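Local coordinates for mitogen-activated protein kinase, putative (Map kinase-like protein) (Leishmania major, PDB 3PG1) that probably transfers phosphate from ATP to serine or threonine residues of protein substrates, as a mitogen-activated protein kinase, at residues 136-141 with 321-326; 204-209 with 256-261; 96-101 with 110-115. All blocks are in the same frame, centred on the assembly; numbering follows the deposited sequence. Where two conformers were deposited one is given.

Interaction 1: residues 136-141 with 321-326; sequences IQYFMY and ESLFDP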
# COMPACT_ATOMS: atom_id res chain seq x y z
N ILE A 136 -11.44 12.28 -10.24
CA ILE A 136 -11.72 11.44 -9.05
C ILE A 136 -12.26 10.07 -9.46
O ILE A 136 -11.87 9.06 -8.86
CB ILE A 136 -12.65 12.14 -8.00
CG1 ILE A 136 -11.99 13.46 -7.51
CG2 ILE A 136 -12.98 11.18 -6.78
CD1 ILE A 136 -12.90 14.43 -6.72
N GLN A 137 -13.20 10.05 -10.41
CA GLN A 137 -13.80 8.79 -10.84
C GLN A 137 -12.72 7.89 -11.46
O GLN A 137 -12.65 6.68 -11.18
CB GLN A 137 -14.94 9.08 -11.84
CG GLN A 137 -15.68 7.81 -12.28
CD GLN A 137 -16.31 7.91 -13.65
OE1 GLN A 137 -17.37 7.34 -13.91
NE2 GLN A 137 -15.70 8.64 -14.56
N TYR A 138 -11.87 8.49 -12.29
CA TYR A 138 -10.80 7.75 -12.97
C TYR A 138 -9.80 7.17 -11.97
O TYR A 138 -9.50 5.97 -12.03
CB TYR A 138 -10.10 8.66 -14.00
CG TYR A 138 -9.11 7.89 -14.84
CD1 TYR A 138 -9.53 7.10 -15.91
CD2 TYR A 138 -7.74 7.96 -14.58
CE1 TYR A 138 -8.62 6.42 -16.71
CE2 TYR A 138 -6.82 7.29 -15.38
CZ TYR A 138 -7.26 6.52 -16.44
OH TYR A 138 -6.38 5.79 -17.18
N PHE A 139 -9.26 8.01 -11.08
CA PHE A 139 -8.31 7.58 -10.04
C PHE A 139 -8.89 6.49 -9.18
O PHE A 139 -8.22 5.49 -8.91
CB PHE A 139 -7.89 8.78 -9.12
CG PHE A 139 -7.03 9.87 -9.74
CD1 PHE A 139 -6.18 9.60 -10.81
CD2 PHE A 139 -7.09 11.18 -9.26
CE1 PHE A 139 -5.41 10.63 -11.39
CE2 PHE A 139 -6.31 12.19 -9.84
CZ PHE A 139 -5.48 11.91 -10.89
N MET A 140 -10.14 6.68 -8.69
CA MET A 140 -10.82 5.70 -7.84
C MET A 140 -11.01 4.36 -8.56
O MET A 140 -10.84 3.31 -7.94
CB MET A 140 -12.20 6.22 -7.35
CG MET A 140 -12.08 7.29 -6.23
SD MET A 140 -10.96 6.76 -4.86
CE MET A 140 -11.74 5.25 -4.31
N TYR A 141 -11.33 4.41 -9.87
CA TYR A 141 -11.53 3.17 -10.63
C TYR A 141 -10.21 2.35 -10.58
O TYR A 141 -10.24 1.16 -10.31
CB TYR A 141 -11.99 3.47 -12.10
CG TYR A 141 -12.39 2.22 -12.87
CD1 TYR A 141 -13.49 1.45 -12.48
CD2 TYR A 141 -11.66 1.80 -13.98
CE1 TYR A 141 -13.84 0.28 -13.18
CE2 TYR A 141 -12.04 0.67 -14.72
CZ TYR A 141 -13.11 -0.11 -14.29
OH TYR A 141 -13.48 -1.25 -14.99
N GLU A 321 -20.02 3.56 -13.87
CA GLU A 321 -20.71 3.11 -15.11
C GLU A 321 -20.02 3.47 -16.41
O GLU A 321 -19.87 2.59 -17.27
CB GLU A 321 -22.18 3.56 -15.16
CG GLU A 321 -23.01 2.74 -16.15
CD GLU A 321 -24.51 2.92 -16.01
OE1 GLU A 321 -25.08 2.48 -14.98
OE2 GLU A 321 -25.11 3.51 -16.93
N SER A 322 -19.57 4.72 -16.56
CA SER A 322 -18.91 5.19 -17.80
C SER A 322 -17.50 4.60 -18.03
O SER A 322 -16.96 4.74 -19.13
CB SER A 322 -18.85 6.72 -17.84
OG SER A 322 -17.99 7.20 -16.81
N LEU A 323 -16.92 3.94 -17.02
CA LEU A 323 -15.56 3.42 -17.11
C LEU A 323 -15.48 1.92 -17.03
O LEU A 323 -14.51 1.32 -17.52
CB LEU A 323 -14.72 3.97 -15.94
CG LEU A 323 -14.53 5.52 -15.82
CD1 LEU A 323 -13.53 5.83 -14.70
CD2 LEU A 323 -14.00 6.18 -17.11
N PHE A 324 -16.45 1.32 -16.33
CA PHE A 324 -16.45 -0.10 -16.03
C PHE A 324 -16.51 -1.01 -17.21
O PHE A 324 -17.28 -0.81 -18.15
CB PHE A 324 -17.56 -0.44 -14.99
CG PHE A 324 -17.68 -1.91 -14.66
CD1 PHE A 324 -16.79 -2.51 -13.78
CD2 PHE A 324 -18.66 -2.69 -15.26
CE1 PHE A 324 -16.89 -3.87 -13.49
CE2 PHE A 324 -18.75 -4.05 -14.97
CZ PHE A 324 -17.89 -4.63 -14.05
N ASP A 325 -15.71 -2.06 -17.12
CA ASP A 325 -15.71 -3.15 -18.08
C ASP A 325 -15.53 -4.43 -17.24
O ASP A 325 -14.58 -4.49 -16.46
CB ASP A 325 -14.59 -3.03 -19.11
CG ASP A 325 -14.80 -3.98 -20.26
OD1 ASP A 325 -14.76 -3.53 -21.39
OD2 ASP A 325 -15.00 -5.17 -20.01
N PRO A 326 -16.43 -5.43 -17.34
CA PRO A 326 -16.26 -6.66 -16.54
C PRO A 326 -14.90 -7.33 -16.73
O PRO A 326 -14.45 -7.97 -15.82
CB PRO A 326 -17.43 -7.54 -17.01
CG PRO A 326 -17.78 -7.02 -18.35
CD PRO A 326 -17.63 -5.53 -18.19
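Tyr-141 and Leu-323 make the main apolar contact. CB of Leu-323 sits over the centre of the tyrosine ring, a CH-pi contact of 4.2 Å to the centroid and only 11° off the ring normal. Beyond it the leucine chain reaches back to the helix, where CD1 packs between Tyr-141 CB, Tyr-138 CA and Gln-137 CG, each 3.8 Å away. Gln-137 and Leu-323 approach from opposite directions and overlap at CG of the glutamine and the CD1 branch of the leucine. The side chains of Phe-324 and Tyr-141 cross at about a right angle, CD1 of Phe-324 lying 4.1 Å from Tyr-141 CE1. Helix 133-152 belongs to the C-lobe of the kinase fold, and its other side, through Phe-139 and Met-140, leans on helix 214-229. By its place after the last helices of the kinase domain, loop 321-326 probably corresponds to the start of the common docking region of MAP kinases, usually rich in acidic residues. Polar contacts centre on the phenol oxygen. With CG of Tyr-141 trans to the backbone N (chi1 -173°), the ring leaves the helix alongside Leu-323 and its OH arrives at the Phe-324/Asp-325 backbone, accepting the N-H of Asp-325 at 3.2 Å (154°). The same oxygen is hydrogen-bonded to the carboxylate of Asp-328, so the ring is tied at its far end as well as covered by Leu-323. Asp-325 OD2 takes the backbone N-H of Leu-327.

Interaction 2: residues 204-209 with 256-261; sequences LVMQFK and EDVVMF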
# COMPACT_ATOMS: atom_id res chain seq x y z
N LEU A 204 -9.35 -1.92 12.67
CA LEU A 204 -7.90 -1.82 12.95
C LEU A 204 -7.66 -0.86 14.11
O LEU A 204 -6.75 -1.08 14.91
CB LEU A 204 -7.09 -1.36 11.73
CG LEU A 204 -7.07 -2.36 10.51
CD1 LEU A 204 -6.24 -1.80 9.42
CD2 LEU A 204 -6.45 -3.74 10.92
N VAL A 205 -8.47 0.21 14.21
CA VAL A 205 -8.31 1.17 15.34
C VAL A 205 -8.60 0.38 16.64
O VAL A 205 -7.97 0.63 17.67
CB VAL A 205 -9.29 2.40 15.20
CG1 VAL A 205 -9.24 3.30 16.45
CG2 VAL A 205 -9.00 3.22 13.90
N MET A 206 -9.58 -0.57 16.58
CA MET A 206 -9.94 -1.41 17.73
C MET A 206 -9.09 -2.69 17.83
O MET A 206 -9.43 -3.60 18.60
CB MET A 206 -11.44 -1.68 17.76
CG MET A 206 -12.27 -0.39 17.83
SD MET A 206 -14.04 -0.73 18.01
CE MET A 206 -14.41 -1.53 16.41
N GLN A 207 -7.97 -2.73 17.09
CA GLN A 207 -6.96 -3.80 17.18
C GLN A 207 -7.52 -5.21 17.04
O GLN A 207 -7.01 -6.13 17.67
CB GLN A 207 -6.16 -3.66 18.52
CG GLN A 207 -5.50 -2.30 18.70
CD GLN A 207 -5.18 -1.94 20.15
OE1 GLN A 207 -5.69 -2.52 21.14
NE2 GLN A 207 -4.36 -0.91 20.28
N PHE A 208 -8.58 -5.39 16.23
CA PHE A 208 -9.16 -6.71 15.99
C PHE A 208 -8.18 -7.59 15.19
O PHE A 208 -7.70 -7.21 14.12
CB PHE A 208 -10.49 -6.58 15.26
CG PHE A 208 -11.25 -7.86 15.05
CD1 PHE A 208 -11.60 -8.66 16.14
CD2 PHE A 208 -11.71 -8.22 13.79
CE1 PHE A 208 -12.37 -9.83 15.95
CE2 PHE A 208 -12.45 -9.41 13.61
CZ PHE A 208 -12.76 -10.21 14.69
N LYS A 209 -7.89 -8.76 15.71
CA LYS A 209 -6.94 -9.66 15.05
C LYS A 209 -7.56 -10.33 13.79
O LYS A 209 -6.82 -10.78 12.91
CB LYS A 209 -6.44 -10.73 16.04
CG LYS A 209 -7.53 -11.57 16.69
CD LYS A 209 -7.34 -13.07 16.46
CE LYS A 209 -8.05 -13.90 17.51
NZ LYS A 209 -9.52 -13.70 17.51
N GLU A 256 -23.33 -4.53 19.88
CA GLU A 256 -23.11 -5.93 19.49
C GLU A 256 -22.13 -6.02 18.34
O GLU A 256 -21.25 -6.89 18.35
CB GLU A 256 -24.44 -6.65 19.18
CG GLU A 256 -25.36 -6.75 20.39
CD GLU A 256 -26.36 -5.63 20.61
OE1 GLU A 256 -27.23 -5.78 21.49
OE2 GLU A 256 -26.28 -4.60 19.90
N ASP A 257 -22.19 -5.04 17.40
CA ASP A 257 -21.25 -4.98 16.28
C ASP A 257 -19.86 -4.53 16.72
O ASP A 257 -18.87 -5.05 16.23
CB ASP A 257 -21.81 -4.14 15.11
CG ASP A 257 -23.05 -4.73 14.42
OD1 ASP A 257 -23.36 -5.92 14.66
OD2 ASP A 257 -23.67 -4.02 13.62
N VAL A 258 -19.76 -3.63 17.69
CA VAL A 258 -18.46 -3.19 18.20
C VAL A 258 -17.71 -4.36 18.86
O VAL A 258 -16.52 -4.56 18.60
CB VAL A 258 -18.62 -1.97 19.14
CG1 VAL A 258 -17.30 -1.57 19.79
CG2 VAL A 258 -19.22 -0.80 18.40
N VAL A 259 -18.41 -5.15 19.69
CA VAL A 259 -17.76 -6.27 20.37
C VAL A 259 -17.25 -7.31 19.42
O VAL A 259 -16.18 -7.84 19.65
CB VAL A 259 -18.43 -6.81 21.67
CG1 VAL A 259 -19.26 -5.76 22.39
CG2 VAL A 259 -19.22 -8.09 21.42
N MET A 260 -17.95 -7.54 18.28
CA MET A 260 -17.47 -8.48 17.27
C MET A 260 -16.17 -8.05 16.54
O MET A 260 -15.50 -8.91 16.00
CB MET A 260 -18.51 -8.71 16.16
CG MET A 260 -19.77 -9.34 16.64
SD MET A 260 -20.85 -9.62 15.19
CE MET A 260 -22.15 -10.25 15.99
N PHE A 261 -15.88 -6.75 16.43
CA PHE A 261 -14.66 -6.41 15.70
C PHE A 261 -13.69 -5.52 16.49
O PHE A 261 -13.09 -4.60 15.94
CB PHE A 261 -14.93 -6.05 14.20
CG PHE A 261 -16.03 -5.05 13.98
CD1 PHE A 261 -15.76 -3.68 13.99
CD2 PHE A 261 -17.34 -5.46 13.82
CE1 PHE A 261 -16.79 -2.75 13.84
CE2 PHE A 261 -18.37 -4.52 13.70
CZ PHE A 261 -18.09 -3.17 13.74
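Phe-208 lays its ring against the backbone of Met-260 and Phe-261. Its CB touches Phe-261 O at 3.3 Å, and CG lies 3.7 Å from the carbonyl carbon of Phe-261. Over one face of the ring, CA of Phe-261 stands 3.8 Å from the centroid, a CH-pi contact 14° off the normal. CD2 meets Phe-261 CB in the conformer given. Farther out, CE1 and the tip atom CZ both approach Met-260 O, each at 3.3 Å, on the same face. The ring gets there because chi1 (-175°) swings CG over to the side of the carbonyl carbon, away from the backbone N. Before it, Gln-207, with positive phi, is the C-prime residue of a Schellman motif that closes helix 202-205, the short helix at the C-terminal end of the activation segment in the kinase C-lobe. Helix 255-260 follows helix 239-250 in the chain, consistent with the start of the insert that MAP kinases carry there. Met-206 completes the contact: its SD reaches Val-258 CG1 at 3.8 Å, while CE bends round to Phe-261 O at 3.4 Å. Phe-261 O is thus buried among carbon atoms, without a polar partner in the model.

Interaction 3: residues 96-101 with 110-115; sequences DIFVHF and YLVTEL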
# COMPACT_ATOMS: atom_id res chain seq x y z
N ASP A 96 13.37 -5.04 -12.17
CA ASP A 96 14.58 -5.86 -12.13
C ASP A 96 14.91 -6.27 -10.70
O ASP A 96 14.55 -5.59 -9.75
CB ASP A 96 15.76 -5.08 -12.74
CG ASP A 96 16.90 -5.91 -13.26
OD1 ASP A 96 16.83 -7.15 -13.15
OD2 ASP A 96 17.87 -5.32 -13.78
N ILE A 97 15.64 -7.38 -10.58
CA ILE A 97 16.12 -7.96 -9.33
C ILE A 97 17.39 -8.78 -9.63
O ILE A 97 17.45 -9.53 -10.61
CB ILE A 97 15.03 -8.77 -8.58
CG1 ILE A 97 15.58 -9.28 -7.21
CG2 ILE A 97 14.43 -9.91 -9.46
CD1 ILE A 97 14.60 -9.87 -6.28
N PHE A 98 18.42 -8.58 -8.80
CA PHE A 98 19.71 -9.27 -8.91
C PHE A 98 20.38 -9.38 -7.54
O PHE A 98 20.26 -8.46 -6.72
CB PHE A 98 20.64 -8.67 -10.01
CG PHE A 98 20.67 -7.16 -10.15
CD1 PHE A 98 19.66 -6.49 -10.83
CD2 PHE A 98 21.74 -6.42 -9.67
CE1 PHE A 98 19.69 -5.09 -10.96
CE2 PHE A 98 21.79 -5.03 -9.83
CZ PHE A 98 20.75 -4.37 -10.46
N VAL A 99 21.00 -10.54 -7.28
CA VAL A 99 21.63 -10.86 -6.00
C VAL A 99 23.11 -11.16 -6.14
O VAL A 99 23.51 -11.95 -7.00
CB VAL A 99 20.91 -12.01 -5.24
CG1 VAL A 99 19.66 -11.50 -4.53
CG2 VAL A 99 20.56 -13.18 -6.17
N HIS A 100 23.93 -10.52 -5.30
CA HIS A 100 25.37 -10.74 -5.28
C HIS A 100 25.70 -11.47 -3.98
O HIS A 100 25.69 -10.85 -2.91
CB HIS A 100 26.16 -9.42 -5.41
CG HIS A 100 27.65 -9.60 -5.30
ND1 HIS A 100 28.39 -8.94 -4.32
CD2 HIS A 100 28.49 -10.38 -6.02
CE1 HIS A 100 29.64 -9.33 -4.49
NE2 HIS A 100 29.76 -10.20 -5.50
N PHE A 101 25.92 -12.78 -4.07
CA PHE A 101 26.27 -13.59 -2.91
C PHE A 101 27.79 -13.70 -2.77
O PHE A 101 28.48 -14.06 -3.73
CB PHE A 101 25.61 -14.98 -2.98
CG PHE A 101 24.10 -14.99 -2.83
CD1 PHE A 101 23.50 -14.53 -1.66
CD2 PHE A 101 23.29 -15.52 -3.83
CE1 PHE A 101 22.11 -14.55 -1.52
CE2 PHE A 101 21.90 -15.56 -3.67
CZ PHE A 101 21.32 -15.08 -2.52
N TYR A 110 19.71 -6.12 -4.93
CA TYR A 110 19.36 -4.91 -5.66
C TYR A 110 17.96 -5.04 -6.20
O TYR A 110 17.59 -6.07 -6.78
CB TYR A 110 20.36 -4.62 -6.79
CG TYR A 110 21.80 -4.61 -6.33
CD1 TYR A 110 22.44 -3.42 -5.99
CD2 TYR A 110 22.53 -5.79 -6.22
CE1 TYR A 110 23.76 -3.41 -5.56
CE2 TYR A 110 23.84 -5.80 -5.76
CZ TYR A 110 24.46 -4.60 -5.45
OH TYR A 110 25.76 -4.60 -4.98
N LEU A 111 17.19 -3.99 -5.97
CA LEU A 111 15.80 -3.92 -6.35
C LEU A 111 15.53 -2.71 -7.18
O LEU A 111 15.81 -1.58 -6.78
CB LEU A 111 14.94 -3.91 -5.09
CG LEU A 111 15.07 -5.17 -4.26
CD1 LEU A 111 14.55 -4.95 -2.85
CD2 LEU A 111 14.41 -6.36 -4.97
N VAL A 112 15.01 -2.95 -8.36
CA VAL A 112 14.72 -1.89 -9.31
C VAL A 112 13.21 -1.80 -9.58
O VAL A 112 12.55 -2.81 -9.91
CB VAL A 112 15.53 -2.07 -10.62
CG1 VAL A 112 15.48 -0.80 -11.46
CG2 VAL A 112 16.98 -2.46 -10.34
N THR A 113 12.67 -0.58 -9.40
CA THR A 113 11.26 -0.28 -9.67
C THR A 113 11.23 1.02 -10.47
O THR A 113 12.19 1.77 -10.42
CB THR A 113 10.43 -0.22 -8.36
OG1 THR A 113 11.00 0.72 -7.45
CG2 THR A 113 10.28 -1.59 -7.69
N GLU A 114 10.16 1.25 -11.24
CA GLU A 114 10.02 2.46 -12.03
C GLU A 114 9.86 3.63 -11.05
O GLU A 114 9.07 3.53 -10.12
CB GLU A 114 8.79 2.37 -12.97
CG GLU A 114 8.75 3.46 -14.03
CD GLU A 114 7.45 3.66 -14.78
OE1 GLU A 114 7.17 4.81 -15.20
OE2 GLU A 114 6.69 2.67 -14.96
N LEU A 115 10.59 4.72 -11.26
CA LEU A 115 10.44 5.88 -10.38
C LEU A 115 9.24 6.68 -10.91
O LEU A 115 9.26 7.14 -12.06
CB LEU A 115 11.72 6.73 -10.39
CG LEU A 115 11.81 7.86 -9.36
CD1 LEU A 115 12.18 7.33 -7.98
CD2 LEU A 115 12.85 8.88 -9.79
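Phe-98 O takes the N-H of Tyr-110 at 3.0 Å and also lies in the plane of the Tyr-110 ring, at the edge near CD2. Asp-96 O likewise receives Val-112 N at 3.0 Å. The return bonds, from Asp-96 N to Val-112 O and, weakly, from Phe-98 N to Tyr-110 O, are longer. Between these two hydrogen-bonded pairs, Ile-97 and Leu-111 form a non-hydrogen-bonded pair whose side chains run alongside each other, CD1 of Ile-97 meeting CD2 of Leu-111 at 3.8 Å. Both rest on Ile-80 of helix 70-85. Asp-96, Phe-98, Tyr-110 and Val-112 share the other face, where CB of Asp-96 packs on CB of Val-112. There chi1 of Phe-98 (40°) places CG between the backbone N and carbonyl carbon, and the ring folds over its neighbour: CB of Tyr-110 lies over one face, 3.4 Å from Phe-98 CE2. The two ring planes are within 16° of parallel but slid apart, with little overlap. CE1 of Phe-98 goes on to Val-112 CG2 at 3.8 Å. Beyond the pair, Tyr-110 OH is hydrogen-bonded to Glu-16 and Asp-96 OD2 to Tyr-24 OH. Strands 96-100 and 108-114 form an antiparallel beta hairpin at one edge of the five-stranded N-lobe sheet of the protein kinase fold, with 96-100 outermost and 108-114 leading into the hinge between the lobes.

In the fold
The three contacts are separate, none touching another. Interaction 3 belongs to the N-lobe, whereas interactions 1 and 2 lie in the C-lobe, their centres 32 Å apart and their nearest atoms about 16 Å. Interaction 3 is 33 Å from interaction 1 and 39 Å from interaction 2, centre to centre, and lies on the opposite side of the chain's centre from interaction 2. In the kinase fold the ATP site lies in the cleft between the lobes, and strand 108-114 of interaction 3 runs toward it. After 321-326 the chain returns to the N-lobe, where helix 346-360 packs on Ile-97, so the C-terminal extension links the neighbourhoods of interactions 1 and 3.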